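Amine oxidase domain-containing protein (Pyrococcus furiosus, PDB 3NRN) is of unknown function but binds AMP and, as a member of the flavin-containing amine oxidase family, is probably an oxidoreductase. Local coordinates at residues 87-92 / 288-293; 270-275 / 315-320; 280-285 / 297-302. All coordinates share one frame; numbering follows the deposited sequence.

Contact 1. Residues 87-92 / 288-293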
loop_
_atom_site.group_PDB
_atom_site.type_symbol
_atom_site.label_atom_id
_atom_site.label_comp_id
_atom_site.label_asym_id
_atom_site.label_seq_id
_atom_site.Cartn_x
_atom_site.Cartn_y
_atom_site.Cartn_z
ATOM N N ILE A 87 -5.462 -15.183 -13.829
ATOM C CA ILE A 87 -5.974 -14.242 -14.819
ATOM C C ILE A 87 -7.352 -14.609 -15.381
ATOM O O ILE A 87 -7.645 -15.778 -15.616
ATOM C CB ILE A 87 -4.972 -14.118 -15.989
ATOM C CG1 ILE A 87 -3.604 -13.697 -15.443
ATOM C CG2 ILE A 87 -5.478 -13.106 -17.015
ATOM C CD1 ILE A 87 -2.531 -13.533 -16.498
ATOM N N LEU A 88 -8.191 -13.594 -15.587
ATOM C CA LEU A 88 -9.531 -13.775 -16.145
ATOM C C LEU A 88 -9.494 -13.256 -17.571
ATOM O O LEU A 88 -9.388 -12.052 -17.791
ATOM C CB LEU A 88 -10.572 -12.979 -15.350
ATOM C CG LEU A 88 -11.973 -12.882 -15.982
ATOM C CD1 LEU A 88 -12.537 -14.277 -16.203
ATOM C CD2 LEU A 88 -12.905 -12.070 -15.084
ATOM N N TRP A 89 -9.587 -14.160 -18.538
ATOM C CA TRP A 89 -9.539 -13.775 -19.941
ATOM C C TRP A 89 -10.438 -14.668 -20.784
ATOM O O TRP A 89 -10.438 -15.888 -20.630
ATOM C CB TRP A 89 -8.093 -13.857 -20.435
ATOM C CG TRP A 89 -7.887 -13.478 -21.868
ATOM C CD1 TRP A 89 -7.648 -14.324 -22.911
ATOM C CD2 TRP A 89 -7.852 -12.151 -22.410
ATOM N NE1 TRP A 89 -7.460 -13.608 -24.069
ATOM C CE2 TRP A 89 -7.581 -12.272 -23.791
ATOM C CE3 TRP A 89 -8.023 -10.872 -21.862
ATOM C CZ2 TRP A 89 -7.472 -11.161 -24.637
ATOM C CZ3 TRP A 89 -7.918 -9.762 -22.704
ATOM C CH2 TRP A 89 -7.645 -9.918 -24.077
ATOM N N GLU A 90 -11.208 -14.040 -21.668
ATOM C CA GLU A 90 -12.134 -14.743 -22.552
ATOM C C GLU A 90 -12.997 -15.765 -21.813
ATOM O O GLU A 90 -13.154 -16.903 -22.256
ATOM C CB GLU A 90 -11.364 -15.418 -23.693
ATOM C CG GLU A 90 -10.572 -14.432 -24.546
ATOM C CD GLU A 90 -9.840 -15.094 -25.700
ATOM O OE1 GLU A 90 -9.245 -16.177 -25.499
ATOM O OE2 GLU A 90 -9.850 -14.519 -26.809
ATOM N N GLY A 91 -13.539 -15.347 -20.675
ATOM C CA GLY A 91 -14.411 -16.208 -19.895
ATOM C C GLY A 91 -13.792 -17.285 -19.024
ATOM O O GLY A 91 -14.519 -18.123 -18.492
ATOM N N LYS A 92 -12.473 -17.285 -18.861
ATOM C CA LYS A 92 -11.837 -18.304 -18.028
ATOM C C LYS A 92 -10.785 -17.755 -17.060
ATOM O O LYS A 92 -9.971 -16.907 -17.425
ATOM C CB LYS A 92 -11.195 -19.381 -18.907
ATOM C CG LYS A 92 -10.095 -18.860 -19.817
ATOM C CD LYS A 92 -9.282 -19.996 -20.419
ATOM C CE LYS A 92 -8.090 -19.456 -21.197
ATOM N NZ LYS A 92 -7.143 -20.532 -21.608
ATOM N N PHE A 288 -6.320 -11.136 -11.761
ATOM C CA PHE A 288 -6.194 -9.960 -12.608
ATOM C C PHE A 288 -7.335 -10.004 -13.618
ATOM O O PHE A 288 -7.712 -11.077 -14.081
ATOM C CB PHE A 288 -4.840 -9.966 -13.313
ATOM C CG PHE A 288 -3.696 -9.647 -12.405
ATOM C CD1 PHE A 288 -3.448 -8.333 -12.020
ATOM C CD2 PHE A 288 -2.892 -10.662 -11.889
ATOM C CE1 PHE A 288 -2.416 -8.031 -11.130
ATOM C CE2 PHE A 288 -1.857 -10.371 -10.997
ATOM C CZ PHE A 288 -1.620 -9.052 -10.618
ATOM N N THR A 289 -7.882 -8.842 -13.959
ATOM C CA THR A 289 -9.002 -8.784 -14.889
ATOM C C THR A 289 -8.724 -7.921 -16.117
ATOM O O THR A 289 -9.361 -6.889 -16.324
ATOM C CB THR A 289 -10.261 -8.254 -14.176
ATOM O OG1 THR A 289 -9.989 -6.952 -13.642
ATOM C CG2 THR A 289 -10.656 -9.185 -13.025
ATOM N N PRO A 290 -7.768 -8.340 -16.952
ATOM C CA PRO A 290 -7.452 -7.563 -18.153
ATOM C C PRO A 290 -8.701 -7.352 -19.011
ATOM O O PRO A 290 -9.496 -8.273 -19.200
ATOM C CB PRO A 290 -6.400 -8.422 -18.852
ATOM C CG PRO A 290 -6.794 -9.825 -18.452
ATOM C CD PRO A 290 -7.102 -9.656 -16.981
ATOM N N GLY A 291 -8.878 -6.133 -19.509
ATOM C CA GLY A 291 -10.029 -5.842 -20.342
ATOM C C GLY A 291 -11.172 -5.147 -19.631
ATOM O O GLY A 291 -11.988 -4.508 -20.281
ATOM N N LEU A 292 -11.244 -5.264 -18.306
ATOM C CA LEU A 292 -12.323 -4.623 -17.547
ATOM C C LEU A 292 -11.838 -3.318 -16.908
ATOM O O LEU A 292 -10.632 -3.061 -16.861
ATOM C CB LEU A 292 -12.832 -5.567 -16.448
ATOM C CG LEU A 292 -13.183 -7.020 -16.808
ATOM C CD1 LEU A 292 -13.819 -7.682 -15.590
ATOM C CD2 LEU A 292 -14.140 -7.078 -18.002
HETATM N N MSE A 293 -12.768 -2.488 -16.434
HETATM C CA MSE A 293 -12.373 -1.243 -15.777
HETATM C C MSE A 293 -11.759 -1.701 -14.447
HETATM O O MSE A 293 -10.740 -1.169 -14.012
HETATM C CB MSE A 293 -13.579 -0.308 -15.551
HETATM C CG MSE A 293 -13.183 1.166 -15.265
HETATM SE SE MSE A 293 -14.542 2.403 -15.291
HETATM C CE MSE A 293 -14.684 2.700 -17.047
HETATM O O HOH W 1 -10.677 -9.859 -17.650
#
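Ile87 and Phe288 form a parallel beta bridge, with their CA atoms 4.8 Å apart and both side chains on the same face of the sheet. The backbone bond that crosses here runs from Leu88 N to Phe288 O at 3.0 Å; its N-H...O angle is 153°, and the donor lies nearly in line with the C=O bond (169° at the oxygen). Beyond this point the two chains separate: the CA of Trp89 is already 6.8 Å from that of Pro290. A water bridges Leu88 O and Pro290 O, donating to both, at 2.5 Å to each, which is short enough to leave its exact place in some doubt.

The apolar contacts centre on the Pro290 ring. Ile87 turns CG1 beside its backbone N (chi1 -57°), which leaves CG2 directed at the proline, 3.8 Å from Pro290 CD, the two side chains crossing at about a right angle. Pro290 CG meets Trp89 CE3 obliquely, also at 3.8 Å. Pro290 CD also sits 3.4 Å from Leu88 O. On the other side of the strand, Leu88 CD2 makes a looser contact with Thr289 CG2 at 4.2 Å.

Each segment then turns back. Trp89 to Lys92 is a type I' turn closed by a reciprocal pair of backbone bonds, the tight connection of a beta hairpin, and Glu90 CG lies above one face of the indole, offset toward its rim. Thr289 to Leu292 is a type II turn.

Thr289 OG1 bonds to Ile294 O. The rings of Phe143 and Phe102 meet Trp89 edge-to-face, helix 142-156 packs on Trp89 and Pro290, helix 326-340 touches Leu88 and Leu292, and strand 92-95 lies antiparallel beside strand 86-89.

Contact 2. Residues 270-275 / 315-320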
loop_
_atom_site.group_PDB
_atom_site.type_symbol
_atom_site.label_atom_id
_atom_site.label_comp_id
_atom_site.label_asym_id
_atom_site.label_seq_id
_atom_site.Cartn_x
_atom_site.Cartn_y
_atom_site.Cartn_z
ATOM N N ILE A 270 -11.251 2.907 -6.619
ATOM C CA ILE A 270 -12.539 2.499 -6.102
ATOM C C ILE A 270 -12.444 1.053 -5.663
ATOM O O ILE A 270 -11.876 0.214 -6.365
ATOM C CB ILE A 270 -13.672 2.652 -7.162
ATOM C CG1 ILE A 270 -13.833 4.128 -7.540
ATOM C CG2 ILE A 270 -14.988 2.116 -6.604
ATOM C CD1 ILE A 270 -15.033 4.431 -8.416
ATOM N N LYS A 271 -12.982 0.778 -4.481
ATOM C CA LYS A 271 -12.987 -0.562 -3.922
ATOM C C LYS A 271 -14.412 -1.087 -3.877
ATOM O O LYS A 271 -15.331 -0.384 -3.459
ATOM C CB LYS A 271 -12.403 -0.550 -2.511
ATOM C CG LYS A 271 -10.933 -0.931 -2.437
ATOM C CD LYS A 271 -10.351 -0.613 -1.070
ATOM C CE LYS A 271 -11.141 -1.267 0.059
ATOM N NZ LYS A 271 -10.701 -0.727 1.380
ATOM N N PHE A 272 -14.586 -2.323 -4.319
ATOM C CA PHE A 272 -15.893 -2.959 -4.329
ATOM C C PHE A 272 -15.891 -4.121 -3.351
ATOM O O PHE A 272 -15.093 -5.046 -3.469
ATOM C CB PHE A 272 -16.219 -3.462 -5.740
ATOM C CG PHE A 272 -16.400 -2.358 -6.744
ATOM C CD1 PHE A 272 -17.655 -1.802 -6.966
ATOM C CD2 PHE A 272 -15.307 -1.842 -7.438
ATOM C CE1 PHE A 272 -17.822 -0.747 -7.864
ATOM C CE2 PHE A 272 -15.463 -0.788 -8.337
ATOM C CZ PHE A 272 -16.723 -0.240 -8.551
ATOM N N ASN A 273 -16.781 -4.058 -2.372
ATOM C CA ASN A 273 -16.897 -5.117 -1.380
ATOM C C ASN A 273 -18.145 -5.904 -1.782
ATOM O O ASN A 273 -19.253 -5.377 -1.731
ATOM C CB ASN A 273 -17.053 -4.498 0.010
ATOM C CG ASN A 273 -15.878 -3.593 0.383
ATOM O OD1 ASN A 273 -14.803 -4.071 0.731
ATOM N ND2 ASN A 273 -16.082 -2.281 0.293
ATOM N N LEU A 274 -17.951 -7.156 -2.189
ATOM C CA LEU A 274 -19.047 -8.004 -2.657
ATOM C C LEU A 274 -19.304 -9.221 -1.772
ATOM O O LEU A 274 -18.385 -9.976 -1.459
ATOM C CB LEU A 274 -18.739 -8.475 -4.086
ATOM C CG LEU A 274 -19.807 -9.241 -4.870
ATOM C CD1 LEU A 274 -20.919 -8.286 -5.283
ATOM C CD2 LEU A 274 -19.177 -9.875 -6.106
ATOM N N ALA A 275 -20.560 -9.413 -1.379
ATOM C CA ALA A 275 -20.935 -10.548 -0.536
ATOM C C ALA A 275 -21.509 -11.674 -1.391
ATOM O O ALA A 275 -22.687 -11.656 -1.746
ATOM C CB ALA A 275 -21.956 -10.109 0.507
ATOM N N ILE A 315 -15.630 -10.800 -1.204
ATOM C CA ILE A 315 -14.846 -10.514 -2.399
ATOM C C ILE A 315 -14.542 -9.020 -2.422
ATOM O O ILE A 315 -15.431 -8.201 -2.191
ATOM C CB ILE A 315 -15.624 -10.878 -3.688
ATOM C CG1 ILE A 315 -15.733 -12.398 -3.823
ATOM C CG2 ILE A 315 -14.931 -10.263 -4.916
ATOM C CD1 ILE A 315 -14.415 -13.095 -4.068
HETATM N N MSE A 316 -13.288 -8.672 -2.687
HETATM C CA MSE A 316 -12.886 -7.269 -2.756
HETATM C C MSE A 316 -12.227 -7.021 -4.101
HETATM O O MSE A 316 -11.254 -7.690 -4.452
HETATM C CB MSE A 316 -11.896 -6.913 -1.635
HETATM C CG MSE A 316 -12.495 -6.786 -0.224
HETATM SE SE MSE A 316 -11.235 -6.214 0.971
HETATM C CE MSE A 316 -12.173 -6.107 2.466
ATOM N N ALA A 317 -12.765 -6.067 -4.854
ATOM C CA ALA A 317 -12.222 -5.735 -6.163
ATOM C C ALA A 317 -11.675 -4.319 -6.143
ATOM O O ALA A 317 -12.230 -3.434 -5.488
ATOM C CB ALA A 317 -13.302 -5.861 -7.238
ATOM N N HIS A 318 -10.592 -4.113 -6.879
ATOM C CA HIS A 318 -9.932 -2.817 -6.959
ATOM C C HIS A 318 -10.074 -2.249 -8.360
ATOM O O HIS A 318 -9.914 -2.965 -9.344
ATOM C CB HIS A 318 -8.446 -2.980 -6.613
ATOM C CG HIS A 318 -7.627 -1.744 -6.829
ATOM N ND1 HIS A 318 -7.251 -1.306 -8.080
ATOM C CD2 HIS A 318 -7.098 -0.862 -5.949
ATOM C CE1 HIS A 318 -6.523 -0.210 -7.962
ATOM N NE2 HIS A 318 -6.415 0.081 -6.678
HETATM N N MSE A 319 -10.375 -0.958 -8.441
HETATM C CA MSE A 319 -10.524 -0.285 -9.723
HETATM C C MSE A 319 -9.777 1.039 -9.665
HETATM O O MSE A 319 -10.056 1.874 -8.804
HETATM C CB MSE A 319 -12.011 -0.009 -10.033
HETATM C CG MSE A 319 -12.265 0.745 -11.362
HETATM SE SE MSE A 319 -13.932 1.513 -11.581
HETATM C CE MSE A 319 -13.637 3.081 -10.914
ATOM N N ALA A 320 -8.815 1.221 -10.562
ATOM C CA ALA A 320 -8.089 2.482 -10.632
ATOM C C ALA A 320 -9.091 3.440 -11.290
ATOM O O ALA A 320 -9.600 3.162 -12.378
ATOM C CB ALA A 320 -6.843 2.323 -11.501
#
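The Phe272 ring turns an edge to Met319: CB of Met319 lies in the ring plane, 3.9 Å from CE2, and Ala317 O is near that plane too. Asn273 sets CG opposite its carbonyl carbon (chi1 -59°), which lays the amide across Met316, its OD1 3.7 Å from CG and 3.8 Å from CE of the extended selenomethionine chain. This buried oxygen has no polar partner in the model, whereas ND2 is bonded to Leu348 O and Gln350 OE1.

Between these two layers of side chains the strands run antiparallel, their axes 4.7 Å apart at 161°. Ile270-Met319, Phe272-Ala317 and Leu274-Ile315 are hydrogen-bonded pairs, and their six N-H...O bonds fix the register; the straightest, Leu274 N to Ile315 O, spans 2.7 Å at 178°. In the intervening non-hydrogen-bonded pairs, CA-H...O contacts add to the pairing, such as Met316 CA to Phe272 O at 3.2 Å.

Helix 326-340 covers the face bearing Ile270, Phe272 and Met319, and Trp334 meets Phe272 edge-to-face. On the opposite face Lys271 NZ bonds to Ser50 O and Gly52 O; the Lys271 side chain remains about 11 Å from the bound AMP, too far for direct contact. Strands 296-298 and 345-351 flank the pair within the mixed sheet.

Contact 3. Residues 280-285 / 297-302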
loop_
_atom_site.group_PDB
_atom_site.type_symbol
_atom_site.label_atom_id
_atom_site.label_comp_id
_atom_site.label_asym_id
_atom_site.label_seq_id
_atom_site.Cartn_x
_atom_site.Cartn_y
_atom_site.Cartn_z
ATOM N N PRO A 280 -15.871 -20.323 -0.688
ATOM C CA PRO A 280 -14.877 -19.498 -1.379
ATOM C C PRO A 280 -14.838 -19.845 -2.860
ATOM O O PRO A 280 -14.811 -21.020 -3.227
ATOM C CB PRO A 280 -13.577 -19.842 -0.655
ATOM C CG PRO A 280 -13.821 -21.237 -0.153
ATOM C CD PRO A 280 -15.229 -21.135 0.360
ATOM N N ARG A 281 -14.832 -18.818 -3.704
ATOM C CA ARG A 281 -14.831 -19.009 -5.147
ATOM C C ARG A 281 -13.450 -18.976 -5.790
ATOM O O ARG A 281 -13.268 -19.488 -6.893
ATOM C CB ARG A 281 -15.721 -17.951 -5.812
ATOM C CG ARG A 281 -17.162 -17.920 -5.314
ATOM C CD ARG A 281 -17.854 -19.263 -5.511
ATOM N NE ARG A 281 -19.221 -19.268 -4.989
ATOM C CZ ARG A 281 -20.265 -18.712 -5.598
ATOM N NH1 ARG A 281 -20.111 -18.100 -6.766
ATOM N NH2 ARG A 281 -21.465 -18.765 -5.034
ATOM N N ILE A 282 -12.473 -18.374 -5.123
ATOM C CA ILE A 282 -11.142 -18.310 -5.709
ATOM C C ILE A 282 -10.030 -18.740 -4.757
ATOM O O ILE A 282 -8.936 -19.098 -5.191
ATOM C CB ILE A 282 -10.848 -16.885 -6.251
ATOM C CG1 ILE A 282 -10.858 -15.870 -5.111
ATOM C CG2 ILE A 282 -11.910 -16.488 -7.280
ATOM C CD1 ILE A 282 -10.510 -14.459 -5.551
ATOM N N GLY A 283 -10.312 -18.715 -3.460
ATOM C CA GLY A 283 -9.309 -19.108 -2.485
ATOM C C GLY A 283 -8.254 -18.036 -2.265
ATOM O O GLY A 283 -8.419 -16.898 -2.706
ATOM N N ASN A 284 -7.168 -18.401 -1.587
ATOM C CA ASN A 284 -6.084 -17.462 -1.304
ATOM C C ASN A 284 -5.249 -17.166 -2.543
ATOM O O ASN A 284 -4.224 -17.808 -2.783
ATOM C CB ASN A 284 -5.172 -18.015 -0.202
ATOM C CG ASN A 284 -4.088 -17.032 0.203
ATOM O OD1 ASN A 284 -4.025 -15.913 -0.308
ATOM N ND2 ASN A 284 -3.229 -17.446 1.130
ATOM N N THR A 285 -5.692 -16.184 -3.322
ATOM C CA THR A 285 -4.996 -15.774 -4.539
ATOM C C THR A 285 -5.613 -14.457 -5.002
ATOM O O THR A 285 -6.584 -13.978 -4.414
ATOM C CB THR A 285 -5.176 -16.822 -5.671
ATOM O OG1 THR A 285 -4.937 -18.134 -5.155
ATOM C CG2 THR A 285 -4.189 -16.573 -6.802
ATOM N N PHE A 297 -9.211 -8.632 -8.387
ATOM C CA PHE A 297 -9.935 -8.843 -7.145
ATOM C C PHE A 297 -9.342 -9.996 -6.352
ATOM O O PHE A 297 -8.601 -10.815 -6.893
ATOM C CB PHE A 297 -11.427 -9.089 -7.428
ATOM C CG PHE A 297 -11.709 -10.324 -8.250
ATOM C CD1 PHE A 297 -11.774 -11.581 -7.653
ATOM C CD2 PHE A 297 -11.924 -10.224 -9.624
ATOM C CE1 PHE A 297 -12.052 -12.720 -8.407
ATOM C CE2 PHE A 297 -12.202 -11.357 -10.390
ATOM C CZ PHE A 297 -12.266 -12.610 -9.777
ATOM N N ASN A 298 -9.655 -10.032 -5.061
ATOM C CA ASN A 298 -9.173 -11.085 -4.181
ATOM C C ASN A 298 -10.332 -11.583 -3.321
ATOM O O ASN A 298 -11.461 -11.100 -3.450
ATOM C CB ASN A 298 -8.019 -10.564 -3.302
ATOM C CG ASN A 298 -8.497 -9.747 -2.102
ATOM O OD1 ASN A 298 -9.553 -9.123 -2.136
ATOM N ND2 ASN A 298 -7.698 -9.741 -1.038
ATOM N N GLU A 299 -10.046 -12.546 -2.453
ATOM C CA GLU A 299 -11.052 -13.131 -1.568
ATOM C C GLU A 299 -10.413 -13.308 -0.188
ATOM O O GLU A 299 -10.033 -14.412 0.200
ATOM C CB GLU A 299 -11.497 -14.477 -2.146
ATOM C CG GLU A 299 -12.540 -15.225 -1.342
ATOM C CD GLU A 299 -13.090 -16.419 -2.105
ATOM O OE1 GLU A 299 -14.181 -16.302 -2.703
ATOM O OE2 GLU A 299 -12.421 -17.470 -2.122
ATOM N N PRO A 300 -10.308 -12.211 0.578
ATOM C CA PRO A 300 -9.710 -12.199 1.919
ATOM C C PRO A 300 -10.199 -13.252 2.911
ATOM O O PRO A 300 -9.421 -13.726 3.741
ATOM C CB PRO A 300 -9.956 -10.764 2.396
ATOM C CG PRO A 300 -11.207 -10.376 1.684
ATOM C CD PRO A 300 -10.999 -10.939 0.300
ATOM N N SER A 301 -11.471 -13.628 2.823
ATOM C CA SER A 301 -12.030 -14.629 3.730
ATOM C C SER A 301 -11.542 -16.038 3.392
ATOM O O SER A 301 -11.841 -16.995 4.104
ATOM C CB SER A 301 -13.558 -14.596 3.675
ATOM O OG SER A 301 -14.017 -14.945 2.382
ATOM N N ALA A 302 -10.793 -16.160 2.302
ATOM C CA ALA A 302 -10.262 -17.453 1.890
ATOM C C ALA A 302 -9.232 -17.940 2.904
ATOM O O ALA A 302 -8.826 -19.100 2.868
ATOM C CB ALA A 302 -9.629 -17.346 0.510
HETATM O O HOH W 2 -7.787 -14.035 -2.091
#
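The carboxylate of Glu299 accepts backbone N-H groups from Arg281, Ile282 and Gly283, pinning the loop that leads through an inverse gamma turn centred on Asn284 into strand 286-288 of the mixed sheet. OE2 takes two of them, Ile282 N at 3.1 Å and Gly283 N at 2.8 Å, both from the same face and about 40° above the carboxylate plane. OE1 accepts from Arg281 N, although its position is less sure. With CG anti to its own N (chi1 180°), the extended chain of Glu299 carries the carboxylate to the loop backbone. Were Glu299 replaced by alanine, Ile282 N and Gly283 N would probably lose their acceptor, and the loop would be less firmly tied to the end of strand 296-298.

A water satisfies more of the backbone: it donates to Gly283 O and to Thr285 O (2.6 Å), and accepts from Glu299 N at 2.7 Å. Thr285 OG1 donates to Asn284 O at 2.5 Å, so short that its geometry is uncertain. The Asn284 amide is held by Val79 O and the hydroxyl of Ser81.

Apolar contact follows the Glu299 stem, which Ile282 passes in the opposite direction; Ile282 CD1 ends at the edge of the Phe297 ring, 3.7 Å from CE1.

In the fold
All three contacts reach the mixed sheet, but at different depths. Contact 2 is its buried interior, with continuous antiparallel pairing, apolar packing on the face of Ile270, Phe272 and Leu274, and a mixed polar face with Lys271 and Asn273 opposite. Contacts 1 and 3 are partly buried and lie farther from the chain centre; pairing shrinks to one bridge in contact 1 and is absent from contact 3, where a carboxylate and a water tie the backbones together. Strand 296-298 joins contact 3 to contact 2: Asn298 N probably bonds to Met316 O, and Ile315 packs on Glu299. Contact 1 reaches contact 3 through Thr289 CG2 on Phe297 CE2 (3.7 Å), and contact 2 through Met293 O on Met319 CG.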